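Local coordinates for protein TetR-family transcriptional regulator (Pectobacterium atrosepticum, PDB 2HYT) that probably binds cis-regulatory DNA through a helix-turn-helix motif and regulates transcription, at residues D85-G88 / F89-R92. Sequence-based numbering, arbitrary orientation.
With EDO (1,2-ethanediol), chain B.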
# COMPACT_ATOMS: atom_id res chain seq x y z
N ASP A 85 -1.52 -25.58 -11.30
CA ASP A 85 -1.03 -24.64 -10.32
C ASP A 85 -0.96 -23.20 -10.84
O ASP A 85 -1.18 -22.25 -10.07
CB ASP A 85 0.27 -25.11 -9.72
CG ASP A 85 0.10 -26.46 -8.98
OD1 ASP A 85 -1.01 -26.71 -8.47
OD2 ASP A 85 1.04 -27.25 -8.96
N TRP A 86 -0.67 -23.05 -12.13
CA TRP A 86 -0.69 -21.70 -12.71
C TRP A 86 -2.10 -21.12 -12.67
O TRP A 86 -2.31 -19.96 -12.26
CB TRP A 86 -0.18 -21.69 -14.14
CG TRP A 86 -0.27 -20.34 -14.76
CD1 TRP A 86 -1.05 -20.00 -15.83
CD2 TRP A 86 0.41 -19.14 -14.37
NE1 TRP A 86 -0.90 -18.66 -16.12
CE2 TRP A 86 -0.00 -18.11 -15.25
CE3 TRP A 86 1.34 -18.84 -13.39
CZ2 TRP A 86 0.48 -16.79 -15.15
CZ3 TRP A 86 1.81 -17.54 -13.29
CH2 TRP A 86 1.40 -16.54 -14.19
N GLU A 87 -3.09 -21.92 -13.05
CA GLU A 87 -4.48 -21.45 -13.03
C GLU A 87 -4.93 -21.20 -11.60
O GLU A 87 -5.68 -20.27 -11.34
CB GLU A 87 -5.41 -22.43 -13.75
CG GLU A 87 -5.08 -22.61 -15.23
CD GLU A 87 -5.24 -21.34 -16.05
OE1 GLU A 87 -6.08 -20.49 -15.70
OE2 GLU A 87 -4.51 -21.20 -17.04
N GLY A 88 -4.44 -22.00 -10.65
CA GLY A 88 -4.76 -21.77 -9.26
C GLY A 88 -4.20 -20.43 -8.76
O GLY A 88 -4.81 -19.73 -7.94
N PHE A 89 -3.01 -20.09 -9.23
CA PHE A 89 -2.38 -18.81 -8.88
C PHE A 89 -3.18 -17.65 -9.48
O PHE A 89 -3.46 -16.68 -8.78
CB PHE A 89 -0.92 -18.81 -9.38
CG PHE A 89 -0.32 -17.44 -9.50
CD1 PHE A 89 0.14 -16.79 -8.41
CD2 PHE A 89 -0.19 -16.83 -10.74
CE1 PHE A 89 0.72 -15.53 -8.53
CE2 PHE A 89 0.39 -15.59 -10.87
CZ PHE A 89 0.84 -14.92 -9.74
N ARG A 90 -3.56 -17.75 -10.75
CA ARG A 90 -4.42 -16.71 -11.39
C ARG A 90 -5.72 -16.58 -10.63
O ARG A 90 -6.19 -15.48 -10.37
CB ARG A 90 -4.71 -17.04 -12.85
CG ARG A 90 -3.48 -16.92 -13.75
CD ARG A 90 -3.79 -17.29 -15.23
NE ARG A 90 -4.99 -16.65 -15.73
CZ ARG A 90 -5.76 -17.12 -16.71
NH1 ARG A 90 -5.46 -18.24 -17.35
NH2 ARG A 90 -6.85 -16.44 -17.06
N CYS A 91 -6.32 -17.72 -10.29
CA CYS A 91 -7.59 -17.71 -9.59
C CYS A 91 -7.49 -17.07 -8.21
O CYS A 91 -8.37 -16.33 -7.83
CB CYS A 91 -8.10 -19.13 -9.46
SG CYS A 91 -9.71 -19.24 -8.76
N ARG A 92 -6.39 -17.35 -7.50
CA ARG A 92 -6.15 -16.77 -6.19
C ARG A 92 -5.98 -15.23 -6.30
O ARG A 92 -6.57 -14.45 -5.51
CB ARG A 92 -4.91 -17.37 -5.60
CG ARG A 92 -4.50 -16.79 -4.29
CD ARG A 92 -3.47 -17.66 -3.63
NE ARG A 92 -2.72 -16.91 -2.64
CZ ARG A 92 -1.88 -17.46 -1.78
NH1 ARG A 92 -1.68 -18.77 -1.76
NH2 ARG A 92 -1.23 -16.66 -0.92
C1 EDO B . -3.41 -12.90 -2.76
O1 EDO B . -3.06 -14.12 -2.07
C2 EDO B . -2.73 -11.73 -2.03
O2 EDO B . -1.30 -11.75 -2.23
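Phe89, Arg90, Cys91 and Arg92 each give their backbone N-H to the carbonyl oxygen four residues back, so 85-88 and 89-92 form the first turns of helix 85-98, in the TetR C-terminal family region; the straightest of these bonds, Arg90 N to Trp86 O, is 3.0 Å long with 168° at the hydrogen. The Trp86 indole swings forward along the helix, CG anti to the backbone N (chi1 176°), and meets residues at i+3 and i+4 over one face. Phe89 lies against the six-membered ring, Phe89 CD2 3.3 Å from Trp86 CZ3, the planes inclined at 33°. Arg90 CG makes a CH-pi contact 4.2 Å from the centroid of the five-membered ring. Beyond it the arginine chain bends at chi3, bringing Arg90 NH1 within 2.9 Å of Glu87 OE1 in an i/i+3 salt bridge; the bond to OE2 is weak. Glu186 pairs with Arg90 NE, tying this turn to helix 174-190. Phe89 packs on helix 122-141, while the Arg92 guanidinium bonds Ser79, Ser131 and an ethanediol probably from the crystallisation liquor. Arg90 thus has a double role: its CG rests over the indole face, and its guanidinium shares its charge between two glutamates, which probably favours their ionised forms.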